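PDB 5LPE: kallikrein-10 from Homo sapiens, which is a secreted, zymogen-like serine protease of the kallikrein family that zinc inhibits and that has a tumor-suppressor role in breast and prostate cancer. Local coordinates for residues K157-F162 with M171-L176; V205-C208 with Q212-A215; G145-S150 with P182-S187; G189-D194 with A215-I220. All coordinates share one frame; numbering follows the deposited sequence.

Contact 1. Residues K157-F162 with M171-L176; sequences KECEVF and MICAGL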
loop_
_atom_site.group_PDB
_atom_site.type_symbol
_atom_site.label_atom_id
_atom_site.label_comp_id
_atom_site.label_asym_id
_atom_site.label_seq_id
_atom_site.Cartn_x
_atom_site.Cartn_y
_atom_site.Cartn_z
ATOM N N LYS A 157 -19.235 0.864 -6.966
ATOM C CA LYS A 157 -20.404 1.376 -7.661
ATOM C C LYS A 157 -20.205 2.863 -7.905
ATOM O O LYS A 157 -20.173 3.314 -9.053
ATOM C CB LYS A 157 -21.669 1.102 -6.828
ATOM C CG LYS A 157 -22.051 -0.373 -6.724
ATOM C CD LYS A 157 -22.390 -0.760 -5.296
ATOM C CE LYS A 157 -23.884 -0.749 -5.068
ATOM N NZ LYS A 157 -24.313 0.398 -4.233
ATOM N N GLU A 158 -20.078 3.630 -6.817
ATOM C CA GLU A 158 -19.886 5.070 -6.917
ATOM C C GLU A 158 -18.447 5.441 -7.253
ATOM O O GLU A 158 -18.140 6.633 -7.390
ATOM C CB GLU A 158 -20.345 5.721 -5.619
ATOM C CG GLU A 158 -20.664 7.209 -5.718
ATOM C CD GLU A 158 -19.744 8.023 -4.853
ATOM O OE1 GLU A 158 -19.105 7.421 -3.968
ATOM O OE2 GLU A 158 -19.638 9.247 -5.059
ATOM N N CYS A 159 -17.563 4.450 -7.388
ATOM C CA CYS A 159 -16.295 4.684 -8.062
ATOM C C CYS A 159 -16.423 4.588 -9.571
ATOM O O CYS A 159 -15.593 5.155 -10.291
ATOM C CB CYS A 159 -15.249 3.693 -7.576
ATOM S SG CYS A 159 -13.659 4.462 -7.334
ATOM N N GLU A 160 -17.446 3.886 -10.060
ATOM C CA GLU A 160 -17.766 3.908 -11.478
ATOM C C GLU A 160 -18.319 5.264 -11.888
ATOM O O GLU A 160 -18.323 5.590 -13.079
ATOM C CB GLU A 160 -18.766 2.791 -11.799
ATOM C CG GLU A 160 -18.661 2.209 -13.205
ATOM C CD GLU A 160 -19.457 2.981 -14.248
ATOM O OE1 GLU A 160 -19.218 2.752 -15.452
ATOM O OE2 GLU A 160 -20.323 3.810 -13.878
ATOM N N VAL A 161 -18.772 6.061 -10.917
ATOM C CA VAL A 161 -19.206 7.422 -11.196
ATOM C C VAL A 161 -18.006 8.311 -11.491
ATOM O O VAL A 161 -18.008 9.083 -12.456
ATOM C CB VAL A 161 -20.039 7.950 -10.016
ATOM C CG1 VAL A 161 -20.053 9.479 -9.990
ATOM C CG2 VAL A 161 -21.452 7.400 -10.092
ATOM N N PHE A 162 -16.956 8.210 -10.686
ATOM C CA PHE A 162 -15.787 9.040 -10.927
ATOM C C PHE A 162 -14.932 8.513 -12.066
ATOM O O PHE A 162 -14.231 9.297 -12.719
ATOM C CB PHE A 162 -14.949 9.140 -9.667
ATOM C CG PHE A 162 -15.624 9.870 -8.573
ATOM C CD1 PHE A 162 -16.475 9.205 -7.696
ATOM C CD2 PHE A 162 -15.423 11.233 -8.420
ATOM C CE1 PHE A 162 -17.106 9.884 -6.683
ATOM C CE2 PHE A 162 -16.053 11.924 -7.405
ATOM C CZ PHE A 162 -16.898 11.249 -6.532
ATOM N N MET A 171 -10.993 -4.354 -6.587
ATOM C CA MET A 171 -10.586 -3.050 -6.101
ATOM C C MET A 171 -11.485 -2.636 -4.959
ATOM O O MET A 171 -12.587 -3.165 -4.804
ATOM C CB MET A 171 -10.687 -2.034 -7.201
ATOM C CG MET A 171 -10.405 -2.586 -8.596
ATOM S SD MET A 171 -8.697 -2.284 -9.117
ATOM C CE MET A 171 -7.764 -3.682 -8.510
ATOM N N ILE A 172 -10.951 -1.747 -4.128
ATOM C CA ILE A 172 -11.736 -0.949 -3.210
ATOM C C ILE A 172 -11.373 0.501 -3.475
ATOM O O ILE A 172 -10.199 0.828 -3.670
ATOM C CB ILE A 172 -11.493 -1.373 -1.755
ATOM C CG1 ILE A 172 -10.013 -1.481 -1.515
ATOM C CG2 ILE A 172 -12.069 -2.760 -1.540
ATOM C CD1 ILE A 172 -9.680 -1.742 -0.096
ATOM N N CYS A 173 -12.389 1.339 -3.607
ATOM C CA CYS A 173 -12.220 2.774 -3.714
ATOM C C CYS A 173 -12.360 3.395 -2.340
ATOM O O CYS A 173 -13.344 3.143 -1.643
ATOM C CB CYS A 173 -13.247 3.351 -4.675
ATOM S SG CYS A 173 -12.676 3.044 -6.332
ATOM N N ALA A 174 -11.371 4.173 -1.941
ATOM C CA ALA A 174 -11.294 4.709 -0.592
ATOM C C ALA A 174 -11.598 6.197 -0.645
ATOM O O ALA A 174 -10.828 6.969 -1.217
ATOM C CB ALA A 174 -9.915 4.457 -0.007
ATOM N N GLY A 175 -12.740 6.602 -0.094
ATOM C CA GLY A 175 -13.057 8.017 -0.016
ATOM C C GLY A 175 -12.274 8.697 1.087
ATOM O O GLY A 175 -12.307 8.266 2.243
ATOM N N LEU A 176 -11.615 9.795 0.744
ATOM C CA LEU A 176 -10.865 10.621 1.680
ATOM C C LEU A 176 -11.753 11.760 2.132
ATOM O O LEU A 176 -12.540 12.280 1.346
ATOM C CB LEU A 176 -9.617 11.190 1.013
ATOM C CG LEU A 176 -8.413 11.628 1.831
ATOM C CD1 LEU A 176 -7.918 10.484 2.670
ATOM C CD2 LEU A 176 -7.324 12.071 0.867
#
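Cys-159 and Cys-173 are joined by a disulfide, SG to SG 2.0 Å, the only contact between segments 157-162 and 171-176, the first carrying a short helix near 159-162 and the second a strand of the C-terminal barrel. The CB-SG-SG-CB torsion of -83° gives the bridge a left-handed twist. SG of Cys-173 sits anti to its carbonyl carbon and beside its backbone N (chi1 -79°), a placement that sends the sulfur off the strand toward the helix. Cys-159 CB ends 3.5 Å from Cys-173 CB. This is the dense part of the contact: both half-cystines are buried, and Pro-214 packs against Cys-159. Away from the bridge the segments diverge. Lys-157, just before the helix, and Val-161 on it are exposed, while Ile-172 and Ala-174 turn from the helix to meet Tyr-217 and Leu-191 inside the barrel. On the helix itself, OE1 of Glu-160 is hydrogen-bonded to Gly-165 N and Phe-162 leans on Pro-214. A disulfide between this intermediate helix and the following strand is a familiar feature of trypsin-like proteases. With no polar pairing between the segments, their link is covalent and fixes the spacing of helix and strand, with packing on Pro-214 beside it.

Contact 2. Residues V205-C208 with Q212-A215; sequences VYPC and QHPA. With SO4 (sulfate ion), chain C.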
loop_
_atom_site.group_PDB
_atom_site.type_symbol
_atom_site.label_atom_id
_atom_site.label_comp_id
_atom_site.label_asym_id
_atom_site.label_seq_id
_atom_site.Cartn_x
_atom_site.Cartn_y
_atom_site.Cartn_z
ATOM N N VAL A 205 -4.854 8.928 -7.342
ATOM C CA VAL A 205 -4.377 9.993 -6.468
ATOM C C VAL A 205 -4.554 11.357 -7.126
ATOM O O VAL A 205 -5.113 12.283 -6.531
ATOM C CB VAL A 205 -2.913 9.746 -6.083
ATOM C CG1 VAL A 205 -2.508 10.682 -4.964
ATOM C CG2 VAL A 205 -2.713 8.306 -5.688
ATOM N N TYR A 206 -4.095 11.505 -8.363
ATOM C CA TYR A 206 -4.204 12.787 -9.068
ATOM C C TYR A 206 -5.645 13.072 -9.485
ATOM O O TYR A 206 -6.404 12.141 -9.777
ATOM C CB TYR A 206 -3.306 12.804 -10.304
ATOM C CG TYR A 206 -1.834 12.676 -10.007
ATOM C CD1 TYR A 206 -1.152 13.691 -9.369
ATOM C CD2 TYR A 206 -1.118 11.552 -10.396
ATOM C CE1 TYR A 206 0.188 13.585 -9.116
ATOM C CE2 TYR A 206 0.221 11.435 -10.144
ATOM C CZ TYR A 206 0.872 12.454 -9.511
ATOM O OH TYR A 206 2.221 12.351 -9.258
ATOM N N PRO A 207 -6.019 14.362 -9.566
ATOM C CA PRO A 207 -5.197 15.550 -9.317
ATOM C C PRO A 207 -5.033 15.873 -7.836
ATOM O O PRO A 207 -5.929 15.578 -7.051
ATOM C CB PRO A 207 -5.981 16.650 -10.021
ATOM C CG PRO A 207 -7.378 16.241 -9.806
ATOM C CD PRO A 207 -7.386 14.744 -9.954
ATOM N N CYS A 208 -3.909 16.487 -7.473
ATOM C CA CYS A 208 -3.751 16.994 -6.126
ATOM C C CYS A 208 -4.674 18.186 -5.925
ATOM O O CYS A 208 -5.105 18.838 -6.878
ATOM C CB CYS A 208 -2.302 17.415 -5.866
ATOM S SG CYS A 208 -0.991 16.240 -6.301
ATOM N N GLN A 212 -12.208 15.258 -3.486
ATOM C CA GLN A 212 -13.486 14.808 -4.017
ATOM C C GLN A 212 -13.352 13.472 -4.741
ATOM O O GLN A 212 -14.262 12.641 -4.662
ATOM C CB GLN A 212 -14.084 15.902 -4.913
ATOM C CG GLN A 212 -14.458 17.177 -4.114
ATOM C CD GLN A 212 -15.485 18.100 -4.798
ATOM O OE1 GLN A 212 -16.136 17.722 -5.769
ATOM N NE2 GLN A 212 -15.624 19.320 -4.278
ATOM N N HIS A 213 -12.197 13.216 -5.413
ATOM C CA HIS A 213 -12.190 11.907 -6.066
ATOM C C HIS A 213 -11.565 10.843 -5.153
ATOM O O HIS A 213 -10.578 11.119 -4.461
ATOM C CB HIS A 213 -11.417 11.967 -7.372
ATOM C CG HIS A 213 -9.977 12.312 -7.193
ATOM N ND1 HIS A 213 -9.558 13.552 -6.766
ATOM C CD2 HIS A 213 -8.855 11.569 -7.346
ATOM C CE1 HIS A 213 -8.238 13.566 -6.684
ATOM N NE2 HIS A 213 -7.786 12.373 -7.025
ATOM N N PRO A 214 -12.133 9.634 -5.131
ATOM C CA PRO A 214 -11.533 8.538 -4.369
ATOM C C PRO A 214 -10.370 7.884 -5.098
ATOM O O PRO A 214 -10.275 7.897 -6.326
ATOM C CB PRO A 214 -12.694 7.551 -4.221
ATOM C CG PRO A 214 -13.400 7.695 -5.508
ATOM C CD PRO A 214 -13.391 9.200 -5.767
ATOM N N ALA A 215 -9.485 7.287 -4.311
ATOM C CA ALA A 215 -8.387 6.537 -4.885
ATOM C C ALA A 215 -8.808 5.095 -5.098
ATOM O O ALA A 215 -9.828 4.636 -4.591
ATOM C CB ALA A 215 -7.154 6.592 -3.983
HETATM S S SO4 C . -3.431 8.638 -10.889
HETATM O O1 SO4 C . -3.294 9.865 -11.557
HETATM O O2 SO4 C . -3.033 7.694 -11.878
HETATM O O3 SO4 C . -2.558 8.479 -9.750
HETATM O O4 SO4 C . -4.797 8.395 -10.553
#
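His-213 holds CG between its backbone N and carbonyl carbon (chi1 63°), and with chi2 at -68° the imidazole reaches across to the backbone of Val-205, Tyr-206 and Pro-207. Both segments belong to the loop joining strands 196-203 and 215-219 of the C-terminal barrel of the chymotrypsin fold, a loop that borders the S1 pocket in this family and is tethered here by the Cys-183 to Cys-208 disulfide. The ring donates from NE2 to Val-205 O at 2.7 Å. The oxygen lies close to the imidazole plane, yet the nitrogen stands well above the carbonyl plane, 67° out of it. Tyr-206 O is also near NE2 but poorly angled for a bond. Pro-207, preceded by a cis peptide, slides past the histidine in the opposite direction and sets CD over one ring face, 3.9 Å from the centroid, in a CH-pi contact displaced toward the rim. The ring is thus gripped at one nitrogen and covered on one side. At the start of the loop, a sulfate, probably from crystallisation, is held by Gly-204 N and lies with O1 at the edge of the Tyr-206 ring; Val-205 N adds a weak hydrogen bond to its O3, 3.4 Å away.

Contact 3. Residues G145-S150 with P182-S187; sequences GLTCSS and PCQSDS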
loop_
_atom_site.group_PDB
_atom_site.type_symbol
_atom_site.label_atom_id
_atom_site.label_comp_id
_atom_site.label_asym_id
_atom_site.label_seq_id
_atom_site.Cartn_x
_atom_site.Cartn_y
_atom_site.Cartn_z
ATOM N N GLY A 145 8.508 12.203 7.262
ATOM C CA GLY A 145 7.522 12.244 8.329
ATOM C C GLY A 145 6.161 11.804 7.823
ATOM O O GLY A 145 5.741 12.231 6.740
ATOM N N LEU A 146 5.413 11.061 8.631
ATOM C CA LEU A 146 4.207 10.395 8.158
ATOM C C LEU A 146 2.978 11.135 8.641
ATOM O O LEU A 146 2.909 11.570 9.795
ATOM C CB LEU A 146 4.128 8.947 8.641
ATOM C CG LEU A 146 4.924 7.875 7.894
ATOM C CD1 LEU A 146 4.799 6.506 8.569
ATOM C CD2 LEU A 146 4.475 7.807 6.452
ATOM N N THR A 147 1.996 11.238 7.766
ATOM C CA THR A 147 0.713 11.811 8.115
ATOM C C THR A 147 -0.357 10.742 7.944
ATOM O O THR A 147 -0.320 9.960 6.990
ATOM C CB THR A 147 0.426 13.054 7.252
ATOM O OG1 THR A 147 0.726 12.764 5.882
ATOM C CG2 THR A 147 1.293 14.223 7.709
ATOM N N CYS A 148 -1.296 10.695 8.877
ATOM C CA CYS A 148 -2.371 9.717 8.836
ATOM C C CYS A 148 -3.668 10.423 8.477
ATOM O O CYS A 148 -3.965 11.494 9.018
ATOM C CB CYS A 148 -2.515 9.001 10.177
ATOM S SG CYS A 148 -1.366 7.620 10.530
ATOM N N SER A 149 -4.426 9.823 7.559
ATOM C CA SER A 149 -5.716 10.328 7.109
ATOM C C SER A 149 -6.699 9.171 7.153
ATOM O O SER A 149 -6.381 8.064 6.698
ATOM C CB SER A 149 -5.657 10.897 5.690
ATOM O OG SER A 149 -4.454 11.604 5.448
ATOM N N SER A 150 -7.873 9.417 7.720
ATOM C CA SER A 150 -8.909 8.404 7.758
ATOM C C SER A 150 -9.637 8.367 6.427
ATOM O O SER A 150 -9.703 9.351 5.690
ATOM C CB SER A 150 -9.880 8.654 8.917
ATOM O OG SER A 150 -10.333 9.990 8.886
ATOM N N PRO A 182 -5.239 14.561 -1.348
ATOM C CA PRO A 182 -5.011 13.163 -1.767
ATOM C C PRO A 182 -3.559 12.843 -2.017
ATOM O O PRO A 182 -3.146 11.696 -1.859
ATOM C CB PRO A 182 -5.830 13.045 -3.061
ATOM C CG PRO A 182 -5.977 14.448 -3.550
ATOM C CD PRO A 182 -6.060 15.302 -2.319
ATOM N N CYS A 183 -2.754 13.834 -2.341
ATOM C CA CYS A 183 -1.392 13.588 -2.761
ATOM C C CYS A 183 -0.457 13.372 -1.591
ATOM O O CYS A 183 0.750 13.222 -1.805
ATOM C CB CYS A 183 -0.913 14.740 -3.646
ATOM S SG CYS A 183 -1.492 14.527 -5.335
ATOM N N GLN A 184 -0.967 13.342 -0.366
ATOM C CA GLN A 184 -0.088 12.963 0.727
ATOM C C GLN A 184 0.202 11.467 0.798
ATOM O O GLN A 184 1.140 11.085 1.504
ATOM C CB GLN A 184 -0.652 13.455 2.051
ATOM C CG GLN A 184 -0.054 14.805 2.426
ATOM C CD GLN A 184 0.174 14.938 3.905
ATOM O OE1 GLN A 184 -0.688 15.440 4.631
ATOM N NE2 GLN A 184 1.332 14.478 4.370
ATOM N N SER A 185 -0.537 10.614 0.087
ATOM C CA SER A 185 -0.171 9.204 0.005
ATOM C C SER A 185 1.009 9.044 -0.956
ATOM O O SER A 185 1.460 10.015 -1.571
ATOM C CB SER A 185 -1.363 8.372 -0.449
ATOM O OG SER A 185 -1.615 8.636 -1.817
ATOM N N ASP A 186 1.514 7.835 -1.082
ATOM C CA ASP A 186 2.626 7.572 -1.908
ATOM C C ASP A 186 2.217 6.729 -3.097
ATOM O O ASP A 186 1.484 7.186 -3.917
ATOM C CB ASP A 186 3.701 6.956 -1.056
ATOM C CG ASP A 186 4.053 7.814 0.145
ATOM O OD1 ASP A 186 4.551 8.910 -0.013
ATOM O OD2 ASP A 186 3.851 7.418 1.276
ATOM N N SER A 187 2.678 5.515 -3.233
ATOM C CA SER A 187 2.315 4.667 -4.364
ATOM C C SER A 187 2.787 3.377 -3.824
ATOM O O SER A 187 3.908 3.278 -3.457
ATOM C CB SER A 187 3.078 5.076 -5.614
ATOM O OG SER A 187 2.800 4.264 -6.723
#
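As modelled, the flat amide of Gln-184 meets Thr-147 from one side: OG1 and CB of the threonine both lie about 2 Å out of the amide plane on that side, displaced past the carboxamide carbon, and no atom of 145-150 approaches the other face. The approach of OG1 to NE2 is too close to be trusted at this resolution, leaving the exact setting of the amide doubtful. The two side chains cross at about a right angle. The CG2 methyl of Thr-147 lies near the amide, and its OG1 is close to Gln-184 OE1 without being hydrogen-bonded to it. In the glutamine chain, the bend at chi2 (-143°) turns CD and the amide toward Thr-147. The polar need of Thr-147 is met by Gly-131 O, to which OG1 is hydrogen-bonded, and the threonine therefore has an anchor independent of the glutamine. Gln-184 opens the sequence Gln-Ser-Asp-Ser, whose last serine, Ser-187, is the probable charge-relay nucleophile and is hydrogen-bonded to His-44. In active trypsin-like enzymes the aspartate before that serine pairs with the new N-terminus; here the oxygens of Asp-186 go to Thr-134 OG1 and Trp-132 N, consistent with a zymogen-like state. Strand 147-153, fastened through Cys-148 to Cys-10, runs between strands 126-131 and 171-176 in the C-terminal barrel, and the 3-10 turn 182-184 beside it leads on toward strand 190-193.

Contact 4. Residues G189-D194 with A215-I220; sequences GPLVCD and AVYTQI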
loop_
_atom_site.group_PDB
_atom_site.type_symbol
_atom_site.label_atom_id
_atom_site.label_comp_id
_atom_site.label_asym_id
_atom_site.label_seq_id
_atom_site.Cartn_x
_atom_site.Cartn_y
_atom_site.Cartn_z
ATOM N N GLY A 189 1.551 2.294 -1.136
ATOM C CA GLY A 189 1.192 2.490 0.239
ATOM C C GLY A 189 0.038 1.676 0.700
ATOM O O GLY A 189 -0.793 1.342 -0.082
ATOM N N PRO A 190 0.007 1.342 1.987
ATOM C CA PRO A 190 -1.099 0.514 2.498
ATOM C C PRO A 190 -2.364 1.291 2.852
ATOM O O PRO A 190 -2.327 2.435 3.292
ATOM C CB PRO A 190 -0.497 -0.126 3.757
ATOM C CG PRO A 190 0.598 0.799 4.196
ATOM C CD PRO A 190 1.079 1.552 2.991
ATOM N N LEU A 191 -3.497 0.621 2.704
ATOM C CA LEU A 191 -4.750 1.025 3.340
ATOM C C LEU A 191 -5.015 0.041 4.478
ATOM O O LEU A 191 -5.211 -1.157 4.244
ATOM C CB LEU A 191 -5.906 1.046 2.340
ATOM C CG LEU A 191 -7.297 1.439 2.859
ATOM C CD1 LEU A 191 -8.026 2.286 1.873
ATOM C CD2 LEU A 191 -8.105 0.209 3.093
ATOM N N VAL A 192 -5.009 0.539 5.705
ATOM C CA VAL A 192 -5.224 -0.279 6.891
ATOM C C VAL A 192 -6.654 -0.064 7.383
ATOM O O VAL A 192 -7.132 1.074 7.420
ATOM C CB VAL A 192 -4.188 0.068 7.980
ATOM C CG1 VAL A 192 -4.300 -0.865 9.182
ATOM C CG2 VAL A 192 -2.764 0.048 7.397
ATOM N N CYS A 193 -7.349 -1.154 7.733
ATOM C CA CYS A 193 -8.644 -1.096 8.412
ATOM C C CYS A 193 -8.595 -1.995 9.635
ATOM O O CYS A 193 -8.431 -3.211 9.501
ATOM C CB CYS A 193 -9.798 -1.544 7.514
ATOM S SG CYS A 193 -9.812 -0.904 5.844
ATOM N N ASP A 194 -8.787 -1.410 10.815
ATOM C CA ASP A 194 -8.714 -2.142 12.085
ATOM C C ASP A 194 -7.414 -2.948 12.184
ATOM O O ASP A 194 -7.409 -4.140 12.528
ATOM C CB ASP A 194 -9.944 -3.043 12.272
ATOM C CG ASP A 194 -10.448 -3.057 13.719
ATOM O OD1 ASP A 194 -9.642 -2.712 14.610
ATOM O OD2 ASP A 194 -11.627 -3.435 13.974
ATOM N N ALA A 215 -9.485 7.287 -4.311
ATOM C CA ALA A 215 -8.387 6.537 -4.885
ATOM C C ALA A 215 -8.808 5.095 -5.098
ATOM O O ALA A 215 -9.828 4.636 -4.591
ATOM C CB ALA A 215 -7.154 6.592 -3.983
ATOM N N VAL A 216 -7.949 4.352 -5.781
ATOM C CA VAL A 216 -8.256 3.001 -6.215
ATOM C C VAL A 216 -7.171 2.100 -5.651
ATOM O O VAL A 216 -5.996 2.219 -6.024
ATOM C CB VAL A 216 -8.351 2.887 -7.742
ATOM C CG1 VAL A 216 -8.506 1.422 -8.162
ATOM C CG2 VAL A 216 -9.515 3.702 -8.248
ATOM N N TYR A 217 -7.565 1.210 -4.743
ATOM C CA TYR A 217 -6.666 0.291 -4.071
ATOM C C TYR A 217 -6.937 -1.129 -4.542
ATOM O O TYR A 217 -8.075 -1.488 -4.873
ATOM C CB TYR A 217 -6.838 0.361 -2.560
ATOM C CG TYR A 217 -6.342 1.635 -1.934
ATOM C CD1 TYR A 217 -7.104 2.801 -1.971
ATOM C CD2 TYR A 217 -5.127 1.663 -1.257
ATOM C CE1 TYR A 217 -6.648 3.968 -1.382
ATOM C CE2 TYR A 217 -4.656 2.830 -0.653
ATOM C CZ TYR A 217 -5.420 3.984 -0.718
ATOM O OH TYR A 217 -4.953 5.155 -0.127
ATOM N N THR A 218 -5.885 -1.938 -4.581
ATOM C CA THR A 218 -6.076 -3.353 -4.841
ATOM C C THR A 218 -6.697 -3.996 -3.606
ATOM O O THR A 218 -6.252 -3.755 -2.486
ATOM C CB THR A 218 -4.752 -4.022 -5.198
ATOM O OG1 THR A 218 -4.145 -3.325 -6.292
ATOM C CG2 THR A 218 -4.992 -5.484 -5.608
ATOM N N GLN A 219 -7.740 -4.800 -3.793
ATOM C CA GLN A 219 -8.414 -5.398 -2.650
ATOM C C GLN A 219 -7.636 -6.648 -2.251
ATOM O O GLN A 219 -7.644 -7.648 -2.969
ATOM C CB GLN A 219 -9.853 -5.721 -3.026
ATOM C CG GLN A 219 -10.758 -6.110 -1.903
ATOM C CD GLN A 219 -12.159 -6.348 -2.403
ATOM O OE1 GLN A 219 -12.372 -6.567 -3.594
ATOM N NE2 GLN A 219 -13.119 -6.307 -1.498
ATOM N N ILE A 220 -7.004 -6.611 -1.076
ATOM C CA ILE A 220 -5.973 -7.595 -0.738
ATOM C C ILE A 220 -6.582 -8.918 -0.255
ATOM O O ILE A 220 -5.949 -9.969 -0.381
ATOM C CB ILE A 220 -4.997 -6.981 0.293
ATOM C CG1 ILE A 220 -4.365 -5.696 -0.263
ATOM C CG2 ILE A 220 -3.867 -7.920 0.647
ATOM C CD1 ILE A 220 -3.535 -5.861 -1.548
#
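Leu-191 lies over one face of the Tyr-217 ring, and this pair makes up most of the contact. Its CD1 methyl stands almost directly above the ring centre, 3.9 Å from the centroid and 9° off the normal, a well-aligned CH-pi contact. CB of Leu-191 lies over the same face nearer the rim, 3.7 Å from Tyr-217 CE2. The leucine chain can span the ring in this way because CG is anti to the backbone N (chi1 179°), and the two side chains cross at about a right angle. At the ring edge, near its plane, Gly-189 O comes to 4.2 Å from Tyr-217 CE2. In the next shell, Ala-174, Ile-172 and Val-129 touch both Leu-191 and Tyr-217; Cys-127 adds to the leucine and Leu-201 to the tyrosine. Further out, the backbone fixes the positions: strand 196-203 lies between strands 190-193 and 215-219 and bonds to Gly-189 and Leu-191, while on its far edge strand 215-219 is bonded to strand 171-176, Tyr-217 to Ile-172. The Cys-193 to Cys-127 disulfide links strand 190-193 to strand 126-131, as does the backbone bonding of Val-192 with Gln-128. The leucine and tyrosine thus meet inside the C-terminal barrel of the chymotrypsin fold across an intervening strand, just beyond the Gly-Gly-Pro that follows the probable catalytic Ser-187. Between the segments the pairing is apolar, dispersion and CH-pi with no polar bond, so its strength rests on close packing and exclusion of water.

Overall arrangement
Contacts 1 and 4 are buried, contacts 2 and 3 lie at the surface, and all four belong to the C-terminal barrel and its loops. Contact 4 packs side chains inside the barrel, whereas contact 1 fastens an outlying helix to it covalently; their strands 171-176 and 215-219 are neighbours, and CB of Ala-174 in contact 1 packs on CD1 of Leu-191 in contact 4. Contact 2 shares Ala-215 with contact 4 and is polar at its centre, an imidazole bonded to one backbone carbonyl. A disulfide joins it to contact 3. Contact 3, reaching strand 147-153 from the serine-bearing loop, rests on an amide whose modelled placement is doubtful.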